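Local coordinates for SCARECROW-LIKE protein 7 (Oryza sativa Japonica Group, PDB 5HYZ) that acts as a probable DNA-binding transcription factor of the GRAS family in plant development and abiotic stress resistance, this chain being its GRAS domain, at residues L183-H188 / K192-V197; P148-G153 / M208-H213; V114-V119 / R223-L228; L102-A107 / S233-T238. One frame throughout, in Å; residues are numbered along the deposited sequence.

Contact 1: residues L183-H188 / K192-V197; sequences LLRPVH and KSDFLV
Leu183 and Phe195 meet at about a right angle, the methyl CD1 of Leu183 lying over one face of the Phe195 ring. Displaced toward the rim, Leu183 CD1 comes to 3.6 Å from Phe195 CE2, a CH-pi contact in which a branched aliphatic end suits a broad aromatic face. The other branch, Leu183 CD2, rests against the backbone oxygen of Asp194. Above this apolar layer Arg185 and Asp194 also cross at roughly 90°, their guanidinium and carboxylate planes perpendicular. The direct link is a single weak bond, Arg185 NH1 to Asp194 OD1, 3.4 Å and nearly straight, part of a salt bridge. Bends at chi2 and chi3 (140° and 62°) swing the arginine tip round to the aspartate. A water between Arg185 NH2 and Asp194 OD2 appears to bridge them as well. Asp194 OD2 also accepts from the backbone N of Asn191, which fixes the carboxylate within its own turn. Both segments belong to the loop between strands 177-182 and 202-208, which packs Phe195 on Val114 of strand 110-118 and on Leu228 of helix 220-231, in the Rossmann-like part of the GRAS domain.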
loop_
_atom_site.group_PDB
_atom_site.type_symbol
_atom_site.label_atom_id
_atom_site.label_comp_id
_atom_site.label_asym_id
_atom_site.label_seq_id
_atom_site.Cartn_x
_atom_site.Cartn_y
_atom_site.Cartn_z
ATOM N N LEU A 183 -27.021 -0.259 9.643
ATOM C CA LEU A 183 -28.347 -0.907 9.572
ATOM C C LEU A 183 -28.109 -2.370 9.856
ATOM O O LEU A 183 -27.458 -3.063 9.068
ATOM C CB LEU A 183 -29.015 -0.683 8.177
ATOM C CG LEU A 183 -29.360 0.764 7.834
ATOM C CD1 LEU A 183 -29.921 0.809 6.433
ATOM C CD2 LEU A 183 -30.462 1.327 8.828
ATOM N N LEU A 184 -28.616 -2.858 11.003
ATOM C CA LEU A 184 -28.358 -4.232 11.451
ATOM C C LEU A 184 -29.417 -5.233 11.085
ATOM O O LEU A 184 -29.159 -6.432 11.221
ATOM C CB LEU A 184 -28.196 -4.260 12.989
ATOM C CG LEU A 184 -27.162 -3.249 13.505
ATOM C CD1 LEU A 184 -27.193 -3.244 15.076
ATOM C CD2 LEU A 184 -25.796 -3.636 13.033
ATOM N N ARG A 185 -30.605 -4.778 10.692
ATOM C CA ARG A 185 -31.637 -5.733 10.301
ATOM C C ARG A 185 -31.273 -6.362 8.989
ATOM O O ARG A 185 -30.528 -5.763 8.216
ATOM C CB ARG A 185 -33.012 -5.087 10.207
ATOM C CG ARG A 185 -33.537 -4.712 11.639
ATOM C CD ARG A 185 -34.228 -3.360 11.589
ATOM N NE ARG A 185 -35.319 -3.455 10.748
ATOM C CZ ARG A 185 -35.764 -2.523 9.910
ATOM N NH1 ARG A 185 -35.246 -1.286 9.739
ATOM N NH2 ARG A 185 -36.804 -2.880 9.254
ATOM N N PRO A 186 -31.781 -7.591 8.738
ATOM C CA PRO A 186 -31.531 -8.236 7.425
ATOM C C PRO A 186 -31.941 -7.382 6.257
ATOM O O PRO A 186 -32.988 -6.749 6.245
ATOM C CB PRO A 186 -32.429 -9.494 7.442
ATOM C CG PRO A 186 -32.778 -9.752 8.920
ATOM C CD PRO A 186 -32.674 -8.389 9.620
ATOM N N VAL A 187 -31.125 -7.405 5.202
ATOM C CA VAL A 187 -31.391 -6.505 4.070
ATOM C C VAL A 187 -32.727 -6.778 3.440
ATOM O O VAL A 187 -33.411 -5.857 2.938
ATOM C CB VAL A 187 -30.259 -6.651 2.997
ATOM C CG1 VAL A 187 -30.585 -5.808 1.798
ATOM C CG2 VAL A 187 -28.997 -6.161 3.576
ATOM N N HIS A 188 -33.142 -8.040 3.480
ATOM C CA HIS A 188 -34.466 -8.377 2.928
ATOM C C HIS A 188 -35.621 -7.744 3.690
ATOM O O HIS A 188 -36.725 -7.731 3.194
ATOM C CB HIS A 188 -34.683 -9.917 2.839
ATOM C CG HIS A 188 -34.732 -10.623 4.161
ATOM N ND1 HIS A 188 -35.840 -10.588 4.987
ATOM C CD2 HIS A 188 -33.817 -11.397 4.791
ATOM C CE1 HIS A 188 -35.595 -11.297 6.078
ATOM N NE2 HIS A 188 -34.381 -11.808 5.982
ATOM N N LYS A 192 -36.919 1.704 1.615
ATOM C CA LYS A 192 -36.332 3.009 1.302
ATOM C C LYS A 192 -36.304 3.926 2.520
ATOM O O LYS A 192 -35.307 4.644 2.796
ATOM C CB LYS A 192 -37.117 3.695 0.199
ATOM C CG LYS A 192 -36.659 5.115 -0.070
ATOM C CD LYS A 192 -37.347 5.665 -1.310
ATOM C CE LYS A 192 -37.106 7.174 -1.458
ATOM N NZ LYS A 192 -38.165 7.725 -2.402
ATOM N N SER A 193 -37.375 3.922 3.323
ATOM C CA SER A 193 -37.397 4.903 4.379
ATOM C C SER A 193 -36.289 4.652 5.426
ATOM O O SER A 193 -35.919 5.559 6.164
ATOM C CB SER A 193 -38.779 4.924 5.082
ATOM O OG SER A 193 -38.991 3.664 5.637
ATOM N N ASP A 194 -35.800 3.415 5.512
ATOM C CA ASP A 194 -34.743 3.077 6.484
ATOM C C ASP A 194 -33.434 3.769 6.208
ATOM O O ASP A 194 -32.622 3.942 7.112
ATOM C CB ASP A 194 -34.483 1.582 6.537
ATOM C CG ASP A 194 -35.700 0.805 7.011
ATOM O OD1 ASP A 194 -36.403 1.333 7.906
ATOM O OD2 ASP A 194 -35.981 -0.281 6.464
ATOM N N PHE A 195 -33.250 4.223 4.964
ATOM C CA PHE A 195 -31.965 4.859 4.640
ATOM C C PHE A 195 -31.949 6.349 4.927
ATOM O O PHE A 195 -30.880 6.971 4.851
ATOM C CB PHE A 195 -31.647 4.548 3.157
ATOM C CG PHE A 195 -31.445 3.081 2.942
ATOM C CD1 PHE A 195 -32.531 2.199 2.780
ATOM C CD2 PHE A 195 -30.165 2.545 3.005
ATOM C CE1 PHE A 195 -32.288 0.815 2.623
ATOM C CE2 PHE A 195 -29.926 1.213 2.880
ATOM C CZ PHE A 195 -30.973 0.317 2.698
ATOM N N LEU A 196 -33.123 6.933 5.246
ATOM C CA LEU A 196 -33.203 8.337 5.672
ATOM C C LEU A 196 -32.527 9.285 4.654
ATOM O O LEU A 196 -31.768 10.191 5.014
ATOM C CB LEU A 196 -32.586 8.504 7.074
ATOM C CG LEU A 196 -33.292 7.627 8.109
ATOM C CD1 LEU A 196 -32.448 7.617 9.402
ATOM C CD2 LEU A 196 -34.650 8.278 8.424
ATOM N N VAL A 197 -32.818 9.065 3.375
ATOM C CA VAL A 197 -32.257 9.911 2.312
ATOM C C VAL A 197 -32.981 11.239 2.311
ATOM O O VAL A 197 -34.132 11.337 2.725
ATOM C CB VAL A 197 -32.349 9.233 0.916
ATOM C CG1 VAL A 197 -31.503 7.948 0.897
ATOM C CG2 VAL A 197 -33.810 9.001 0.511
HETATM O O HOH W 1 -38.004 -1.878 7.302
#

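Contact 2: residues P148-G153 / M208-H213; sequences PSPLLG and MLQLYH
Pro150 is the tightly packed piece of this contact, wedged against both Gln210 and His213. Pro150 CG lies over one face of the His213 ring, offset toward the rim and 3.8 Å from His213 CD2, in a CH-pi contact. Tyr212 covers the opposite face of the imidazole, so the histidine is sandwiched between the proline and its own chain neighbour. On the flank of the same pyrrolidine, Pro150 CD approaches Gln210 OE1 to 3.3 Å. Proline suits this place as a rigid, compact apolar ring, and its fixed phi fits the first residue of the 3-10 turn 150-152. Ser149 OG holds that turn, accepting from Leu151 N at 2.9 Å in an ST turn.

The looser side lies between Ser149 and Leu209, bridged by a water; Pro150 itself faces solvent in part. No direct hydrogen bond joins the two segments. The water donates to Leu209 O at 2.9 Å and bonds Ser149 OG weakly; it sits very close to Gln210 OE1, a doubtful bond. The chemistry thus implies an interface held by CH-pi packing and a shared water, while the polar end of His213 is bonded to Glu306 outside the contact.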
loop_
_atom_site.group_PDB
_atom_site.type_symbol
_atom_site.label_atom_id
_atom_site.label_comp_id
_atom_site.label_asym_id
_atom_site.label_seq_id
_atom_site.Cartn_x
_atom_site.Cartn_y
_atom_site.Cartn_z
ATOM N N PRO A 148 -23.595 -4.169 7.347
ATOM C CA PRO A 148 -22.360 -4.918 7.589
ATOM C C PRO A 148 -22.226 -6.096 6.634
ATOM O O PRO A 148 -23.169 -6.816 6.326
ATOM C CB PRO A 148 -22.508 -5.453 9.032
ATOM C CG PRO A 148 -23.995 -5.392 9.329
ATOM C CD PRO A 148 -24.502 -4.180 8.508
ATOM N N SER A 149 -21.013 -6.292 6.167
ATOM C CA SER A 149 -20.701 -7.451 5.341
ATOM C C SER A 149 -20.847 -8.777 6.101
ATOM O O SER A 149 -20.559 -8.831 7.304
ATOM C CB SER A 149 -19.244 -7.325 4.835
ATOM O OG SER A 149 -18.813 -8.583 4.357
ATOM N N PRO A 150 -21.245 -9.861 5.406
ATOM C CA PRO A 150 -21.253 -11.181 6.042
ATOM C C PRO A 150 -19.874 -11.542 6.597
ATOM O O PRO A 150 -19.797 -12.353 7.533
ATOM C CB PRO A 150 -21.648 -12.126 4.896
ATOM C CG PRO A 150 -22.386 -11.286 3.967
ATOM C CD PRO A 150 -21.816 -9.912 4.051
ATOM N N LEU A 151 -18.804 -10.969 6.052
ATOM C CA LEU A 151 -17.448 -11.223 6.584
ATOM C C LEU A 151 -17.323 -10.836 8.062
ATOM O O LEU A 151 -16.513 -11.415 8.796
ATOM C CB LEU A 151 -16.392 -10.477 5.798
ATOM C CG LEU A 151 -15.985 -10.960 4.401
ATOM C CD1 LEU A 151 -15.458 -9.828 3.558
ATOM C CD2 LEU A 151 -14.946 -12.066 4.491
ATOM N N LEU A 152 -18.121 -9.865 8.517
ATOM C CA LEU A 152 -18.086 -9.495 9.946
ATOM C C LEU A 152 -18.834 -10.470 10.875
ATOM O O LEU A 152 -18.834 -10.290 12.096
ATOM C CB LEU A 152 -18.654 -8.098 10.146
ATOM C CG LEU A 152 -17.966 -6.959 9.379
ATOM C CD1 LEU A 152 -18.695 -5.622 9.671
ATOM C CD2 LEU A 152 -16.487 -6.885 9.759
ATOM N N GLY A 153 -19.484 -11.486 10.315
ATOM C CA GLY A 153 -20.191 -12.469 11.123
ATOM C C GLY A 153 -21.508 -12.026 11.725
ATOM O O GLY A 153 -22.010 -10.920 11.463
HETATM N N MSE A 208 -19.553 -3.787 -2.895
HETATM C CA MSE A 208 -18.205 -4.335 -3.182
HETATM C C MSE A 208 -18.131 -5.750 -2.614
HETATM O O MSE A 208 -18.208 -5.988 -1.372
HETATM C CB MSE A 208 -17.043 -3.499 -2.572
HETATM C CG MSE A 208 -17.113 -2.059 -2.948
HETATM SE SE MSE A 208 -16.142 -2.215 -4.814
HETATM C CE MSE A 208 -15.050 -3.843 -3.814
ATOM N N LEU A 209 -18.038 -6.727 -3.514
ATOM C CA LEU A 209 -17.966 -8.152 -3.136
ATOM C C LEU A 209 -19.104 -8.517 -2.173
ATOM O O LEU A 209 -18.873 -9.048 -1.083
ATOM C CB LEU A 209 -16.609 -8.464 -2.518
ATOM C CG LEU A 209 -15.416 -8.164 -3.445
ATOM C CD1 LEU A 209 -14.081 -8.600 -2.796
ATOM C CD2 LEU A 209 -15.635 -8.854 -4.828
ATOM N N GLN A 210 -20.326 -8.193 -2.560
ATOM C CA GLN A 210 -21.434 -8.352 -1.647
ATOM C C GLN A 210 -22.602 -8.989 -2.364
ATOM O O GLN A 210 -23.245 -9.891 -1.831
ATOM C CB GLN A 210 -21.855 -6.986 -1.097
ATOM C CG GLN A 210 -23.207 -7.037 -0.285
ATOM C CD GLN A 210 -23.041 -7.844 0.929
ATOM O OE1 GLN A 210 -21.957 -7.902 1.492
ATOM N NE2 GLN A 210 -24.109 -8.534 1.338
ATOM N N LEU A 211 -22.905 -8.506 -3.575
ATOM C CA LEU A 211 -24.157 -8.844 -4.205
ATOM C C LEU A 211 -24.175 -10.304 -4.596
ATOM O O LEU A 211 -25.259 -10.923 -4.655
ATOM C CB LEU A 211 -24.370 -7.941 -5.421
ATOM C CG LEU A 211 -25.715 -7.461 -5.850
ATOM C CD1 LEU A 211 -26.531 -6.990 -4.594
ATOM C CD2 LEU A 211 -25.533 -6.375 -6.950
ATOM N N TYR A 212 -22.984 -10.900 -4.800
ATOM C CA TYR A 212 -23.019 -12.310 -5.228
ATOM C C TYR A 212 -23.669 -13.196 -4.138
ATOM O O TYR A 212 -24.205 -14.271 -4.422
ATOM C CB TYR A 212 -21.636 -12.829 -5.525
ATOM C CG TYR A 212 -20.750 -13.046 -4.294
ATOM C CD1 TYR A 212 -20.023 -11.988 -3.726
ATOM C CD2 TYR A 212 -20.616 -14.330 -3.728
ATOM C CE1 TYR A 212 -19.196 -12.214 -2.604
ATOM C CE2 TYR A 212 -19.790 -14.551 -2.633
ATOM C CZ TYR A 212 -19.097 -13.497 -2.065
ATOM O OH TYR A 212 -18.272 -13.736 -0.974
ATOM N N HIS A 213 -23.579 -12.754 -2.894
ATOM C CA HIS A 213 -24.215 -13.516 -1.782
ATOM C C HIS A 213 -25.717 -13.694 -1.980
ATOM O O HIS A 213 -26.302 -14.640 -1.443
ATOM C CB HIS A 213 -24.029 -12.838 -0.423
ATOM C CG HIS A 213 -22.632 -12.862 0.076
ATOM N ND1 HIS A 213 -21.979 -14.022 0.414
ATOM C CD2 HIS A 213 -21.758 -11.855 0.283
ATOM C CE1 HIS A 213 -20.764 -13.724 0.840
ATOM N NE2 HIS A 213 -20.598 -12.421 0.744
HETATM O O HOH W 2 -19.548 -7.531 1.331
#

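Contact 3: residues V114-V119 / R223-L228; sequences VDFGIV and RRVLRL
With chi1 at -76°, Phe116 carries its ring opposite the carbonyl carbon and out from strand 110-118 toward helix 220-231. Val225 answers with chi1 of 82°, which tucks CG1 between the backbone N and the carbonyl carbon and sends CG2, opposite the N, at the phenylalanine. The two side chains approach head-on. Val225 CG2 settles over one face of the ring, 4.0 Å from the Phe116 centroid and 23° off the normal, in a CH-pi contact. It is displaced toward the rim, and the ring atom nearest to Val225 CG2 is Phe116 CE1 at 3.7 Å. One helical turn on, Leu228 adds a more distant apolar touch, Leu228 CD2 lying 4.2 Å from Phe116 CZ. All three residues are buried and the contact has no polar component, so a flat aromatic facing branched aliphatic side chains suits it well: the ring spans residues i and i+3 of one helix face. Asp115, the last residue of the predicted VHIID motif, hydrogen-bonds Trp124 and Asn206 through its carboxylate. Phe116 also meets the nearly parallel ring of Phe207 and touches Val205 on strand 202-208, which pairs in parallel with strand 110-118, so helix 220-231 packs on these two strands together, Val225 also touching Phe207.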
loop_
_atom_site.group_PDB
_atom_site.type_symbol
_atom_site.label_atom_id
_atom_site.label_comp_id
_atom_site.label_asym_id
_atom_site.label_seq_id
_atom_site.Cartn_x
_atom_site.Cartn_y
_atom_site.Cartn_z
ATOM N N VAL A 114 -24.251 4.903 0.595
ATOM C CA VAL A 114 -24.872 3.703 1.152
ATOM C C VAL A 114 -24.007 2.535 0.829
ATOM O O VAL A 114 -23.838 2.187 -0.333
ATOM C CB VAL A 114 -26.323 3.515 0.608
ATOM C CG1 VAL A 114 -26.963 2.208 1.269
ATOM C CG2 VAL A 114 -27.122 4.748 0.962
ATOM N N ASP A 115 -23.409 1.925 1.841
ATOM C CA ASP A 115 -22.507 0.797 1.623
ATOM C C ASP A 115 -23.177 -0.523 1.987
ATOM O O ASP A 115 -23.367 -0.819 3.199
ATOM C CB ASP A 115 -21.200 0.971 2.447
ATOM C CG ASP A 115 -20.101 0.007 2.005
ATOM O OD1 ASP A 115 -20.251 -0.696 0.977
ATOM O OD2 ASP A 115 -19.021 -0.036 2.643
ATOM N N PHE A 116 -23.570 -1.314 0.964
ATOM C CA PHE A 116 -24.101 -2.637 1.205
ATOM C C PHE A 116 -22.953 -3.603 1.316
ATOM O O PHE A 116 -22.318 -3.998 0.311
ATOM C CB PHE A 116 -25.057 -3.080 0.083
ATOM C CG PHE A 116 -26.392 -2.432 0.153
ATOM C CD1 PHE A 116 -27.413 -2.955 0.986
ATOM C CD2 PHE A 116 -26.659 -1.327 -0.647
ATOM C CE1 PHE A 116 -28.647 -2.320 0.999
ATOM C CE2 PHE A 116 -27.862 -0.683 -0.667
ATOM C CZ PHE A 116 -28.893 -1.198 0.194
ATOM N N GLY A 117 -22.587 -3.903 2.554
ATOM C CA GLY A 117 -21.565 -4.878 2.849
ATOM C C GLY A 117 -20.274 -4.206 3.287
ATOM O O GLY A 117 -19.215 -4.563 2.832
ATOM N N ILE A 118 -20.346 -3.253 4.213
ATOM C CA ILE A 118 -19.101 -2.682 4.738
ATOM C C ILE A 118 -18.295 -3.693 5.568
ATOM O O ILE A 118 -18.853 -4.493 6.281
ATOM C CB ILE A 118 -19.378 -1.408 5.580
ATOM C CG1 ILE A 118 -18.087 -0.746 6.070
ATOM C CG2 ILE A 118 -20.239 -1.742 6.834
ATOM C CD1 ILE A 118 -18.326 0.718 6.475
ATOM N N VAL A 119 -16.965 -3.681 5.436
ATOM C CA VAL A 119 -16.130 -4.547 6.278
ATOM C C VAL A 119 -15.409 -3.663 7.315
ATOM O O VAL A 119 -15.760 -3.652 8.461
ATOM C CB VAL A 119 -15.089 -5.375 5.409
ATOM C CG1 VAL A 119 -14.245 -6.248 6.342
ATOM C CG2 VAL A 119 -15.885 -6.230 4.398
ATOM N N ARG A 223 -32.798 -8.935 -6.916
ATOM C CA ARG A 223 -33.739 -7.965 -7.454
ATOM C C ARG A 223 -34.249 -6.983 -6.434
ATOM O O ARG A 223 -34.372 -5.789 -6.735
ATOM C CB ARG A 223 -34.947 -8.674 -8.079
ATOM C CG ARG A 223 -36.004 -7.703 -8.518
ATOM C CD ARG A 223 -36.893 -8.348 -9.529
ATOM N NE ARG A 223 -36.156 -9.295 -10.380
ATOM C CZ ARG A 223 -35.752 -9.047 -11.628
ATOM N NH1 ARG A 223 -35.997 -7.851 -12.200
ATOM N NH2 ARG A 223 -35.115 -10.005 -12.301
ATOM N N ARG A 224 -34.561 -7.474 -5.239
ATOM C CA ARG A 224 -35.183 -6.649 -4.218
ATOM C C ARG A 224 -34.169 -5.593 -3.821
ATOM O O ARG A 224 -34.545 -4.413 -3.697
ATOM C CB ARG A 224 -35.643 -7.465 -2.978
ATOM C CG ARG A 224 -36.420 -6.632 -1.905
ATOM C CD ARG A 224 -36.887 -7.475 -0.708
ATOM N NE ARG A 224 -37.721 -6.708 0.243
ATOM C CZ ARG A 224 -37.269 -5.706 1.021
ATOM N NH1 ARG A 224 -35.965 -5.312 1.001
ATOM N NH2 ARG A 224 -38.129 -5.084 1.837
ATOM N N VAL A 225 -32.884 -5.992 -3.646
ATOM C CA VAL A 225 -31.946 -4.958 -3.192
ATOM C C VAL A 225 -31.549 -3.978 -4.343
ATOM O O VAL A 225 -31.308 -2.811 -4.073
ATOM C CB VAL A 225 -30.668 -5.575 -2.517
ATOM C CG1 VAL A 225 -29.654 -6.012 -3.488
ATOM C CG2 VAL A 225 -29.951 -4.494 -1.647
ATOM N N LEU A 226 -31.471 -4.431 -5.587
ATOM C CA LEU A 226 -31.213 -3.488 -6.720
ATOM C C LEU A 226 -32.368 -2.519 -6.891
ATOM O O LEU A 226 -32.165 -1.342 -7.158
ATOM C CB LEU A 226 -30.952 -4.216 -8.031
ATOM C CG LEU A 226 -29.636 -4.976 -8.036
ATOM C CD1 LEU A 226 -29.430 -5.736 -9.357
ATOM C CD2 LEU A 226 -28.448 -3.994 -7.796
ATOM N N ARG A 227 -33.609 -2.982 -6.697
ATOM C CA ARG A 227 -34.730 -2.032 -6.721
ATOM C C ARG A 227 -34.678 -1.061 -5.583
ATOM O O ARG A 227 -34.984 0.121 -5.731
ATOM C CB ARG A 227 -36.080 -2.806 -6.694
ATOM C CG ARG A 227 -36.340 -3.494 -8.045
ATOM C CD ARG A 227 -37.631 -4.333 -7.884
ATOM N NE ARG A 227 -38.124 -4.853 -9.152
ATOM C CZ ARG A 227 -39.267 -5.562 -9.240
ATOM N NH1 ARG A 227 -39.978 -5.838 -8.124
ATOM N NH2 ARG A 227 -39.706 -6.015 -10.424
ATOM N N LEU A 228 -34.265 -1.548 -4.431
ATOM C CA LEU A 228 -34.108 -0.698 -3.292
ATOM C C LEU A 228 -33.045 0.368 -3.573
ATOM O O LEU A 228 -33.235 1.532 -3.303
ATOM C CB LEU A 228 -33.740 -1.556 -2.094
ATOM C CG LEU A 228 -33.447 -0.903 -0.786
ATOM C CD1 LEU A 228 -34.717 -0.161 -0.298
ATOM C CD2 LEU A 228 -33.065 -1.970 0.245
#

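Contact 4: residues L102-A107 / S233-T238; sequences LEATGA and SPAVVT
The C-terminal end of helix 89-104 meets the N-terminal part of strand 236-242 and the residue before it here, a helix-on-sheet contact in which small residues let the backbones come close. Ala104 and Ala235 have their CA atoms only 5.9 Å apart. The methyl of Ala104 points at the strand and reaches the branch point of the next side chain: Ala104 CB lies 3.5 Å from Val236 CB and 3.6 Å from Val236 CG1. Val236 has chi1 of 70°, which places CG1 between its backbone N and carbonyl carbon, alongside the alanine methyl. Ala235 CB in turn lies 3.9 Å from the carbonyl oxygen of Ala104 and 4.3 Å from Ala104 CB, a looser apolar touch.

In the Rossmann-like core of the GRAS domain, strand 236-242 runs parallel to strand 202-208 and antiparallel to strand 366-374, and helix 89-104 packs against the sheet. Alanine suits both sides of so close an approach, since a single methyl fills the gap without bulk, while the beta-branched Val236 favours an extended backbone.

Thr105, the first residue to leave helical geometry, adds its methyl, Thr105 CG2 lying 4.2 Å from Ala235 CB. Its hydroxyl turns back to the carbonyl oxygen of Ile101, so one branch bonds within the helix end and the other touches Ala235. Ala235 O accepts a hydrogen bond from the C-terminal residue Arg375.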
loop_
_atom_site.group_PDB
_atom_site.type_symbol
_atom_site.label_atom_id
_atom_site.label_comp_id
_atom_site.label_asym_id
_atom_site.label_seq_id
_atom_site.Cartn_x
_atom_site.Cartn_y
_atom_site.Cartn_z
ATOM N N LEU A 102 -16.539 9.811 -6.864
ATOM C CA LEU A 102 -16.033 11.192 -6.847
ATOM C C LEU A 102 -16.491 11.935 -8.059
ATOM O O LEU A 102 -16.919 13.085 -7.973
ATOM C CB LEU A 102 -14.487 11.171 -6.747
ATOM C CG LEU A 102 -13.797 12.518 -6.549
ATOM C CD1 LEU A 102 -13.998 12.842 -5.113
ATOM C CD2 LEU A 102 -12.306 12.459 -6.819
ATOM N N GLU A 103 -16.398 11.282 -9.211
ATOM C CA GLU A 103 -16.814 11.942 -10.420
ATOM C C GLU A 103 -18.322 12.110 -10.533
ATOM O O GLU A 103 -18.792 13.151 -10.995
ATOM C CB GLU A 103 -16.287 11.171 -11.606
ATOM C CG GLU A 103 -14.755 11.430 -11.615
ATOM C CD GLU A 103 -14.001 10.627 -12.702
ATOM O OE1 GLU A 103 -14.656 9.958 -13.531
ATOM O OE2 GLU A 103 -12.751 10.638 -12.680
ATOM N N ALA A 104 -19.071 11.107 -10.099
ATOM C CA ALA A 104 -20.546 11.216 -10.179
ATOM C C ALA A 104 -21.137 12.284 -9.283
ATOM O O ALA A 104 -22.229 12.792 -9.537
ATOM C CB ALA A 104 -21.193 9.847 -9.852
ATOM N N THR A 105 -20.452 12.618 -8.202
ATOM C CA THR A 105 -21.048 13.441 -7.145
ATOM C C THR A 105 -20.385 14.819 -7.074
ATOM O O THR A 105 -20.632 15.573 -6.153
ATOM C CB THR A 105 -20.940 12.805 -5.772
ATOM O OG1 THR A 105 -19.585 12.479 -5.460
ATOM C CG2 THR A 105 -21.755 11.491 -5.730
ATOM N N GLY A 106 -19.590 15.155 -8.087
ATOM C CA GLY A 106 -18.900 16.436 -8.112
ATOM C C GLY A 106 -19.759 17.677 -7.960
ATOM O O GLY A 106 -19.319 18.614 -7.311
ATOM N N ALA A 107 -20.969 17.681 -8.526
ATOM C CA ALA A 107 -21.838 18.857 -8.487
ATOM C C ALA A 107 -22.613 18.950 -7.178
ATOM O O ALA A 107 -23.344 19.905 -6.947
ATOM C CB ALA A 107 -22.809 18.829 -9.634
ATOM N N SER A 233 -32.574 6.961 -5.824
ATOM C CA SER A 233 -32.198 7.798 -6.963
ATOM C C SER A 233 -30.683 8.123 -6.956
ATOM O O SER A 233 -30.302 9.289 -6.982
ATOM C CB SER A 233 -32.967 9.115 -6.983
ATOM O OG SER A 233 -34.337 8.855 -7.150
ATOM N N PRO A 234 -29.852 7.087 -6.891
ATOM C CA PRO A 234 -28.401 7.363 -6.774
ATOM C C PRO A 234 -27.809 8.026 -7.995
ATOM O O PRO A 234 -28.149 7.769 -9.166
ATOM C CB PRO A 234 -27.812 5.945 -6.534
ATOM C CG PRO A 234 -28.881 4.984 -7.120
ATOM C CD PRO A 234 -30.174 5.653 -6.860
ATOM N N ALA A 235 -26.828 8.885 -7.731
ATOM C CA ALA A 235 -26.017 9.464 -8.774
ATOM C C ALA A 235 -25.200 8.406 -9.451
ATOM O O ALA A 235 -24.839 8.530 -10.661
ATOM C CB ALA A 235 -25.087 10.544 -8.159
ATOM N N VAL A 236 -24.820 7.362 -8.675
ATOM C CA VAL A 236 -24.060 6.238 -9.215
ATOM C C VAL A 236 -24.195 5.039 -8.255
ATOM O O VAL A 236 -24.390 5.202 -7.048
ATOM C CB VAL A 236 -22.532 6.622 -9.401
ATOM C CG1 VAL A 236 -21.840 6.783 -8.030
ATOM C CG2 VAL A 236 -21.815 5.547 -10.244
ATOM N N VAL A 237 -24.074 3.847 -8.810
ATOM C CA VAL A 237 -24.016 2.605 -8.083
ATOM C C VAL A 237 -22.761 1.905 -8.526
ATOM O O VAL A 237 -22.543 1.692 -9.749
ATOM C CB VAL A 237 -25.230 1.698 -8.413
ATOM C CG1 VAL A 237 -25.082 0.335 -7.665
ATOM C CG2 VAL A 237 -26.563 2.386 -8.021
ATOM N N THR A 238 -21.898 1.571 -7.580
ATOM C CA THR A 238 -20.677 0.893 -7.937
ATOM C C THR A 238 -20.762 -0.564 -7.578
ATOM O O THR A 238 -21.321 -0.939 -6.537
ATOM C CB THR A 238 -19.442 1.532 -7.238
ATOM O OG1 THR A 238 -19.773 1.785 -5.869
ATOM C CG2 THR A 238 -19.182 2.891 -7.863
#

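Following the chain from its N terminus, helix 89-104 comes first, and its end begins contact 4, the widest loop, which closes at strand 236-242. Next comes strand 110-118, from which contact 3 reaches forward to helix 220-231, inside the span of contact 4. Contact 2 is nested in turn, joining the ends of strands 141-148 and 202-208, and innermost lies contact 1, a short loop between strands 177-182 and 202-208. None of the loops cross. Contacts 1 and 3 have centres about 9 Å apart and touch through Phe195 and Val114; contacts 2 and 3 meet where Ser149 N probably bonds Ile118 O. Contact 4 touches none of the others but reaches the same sheet as contact 3.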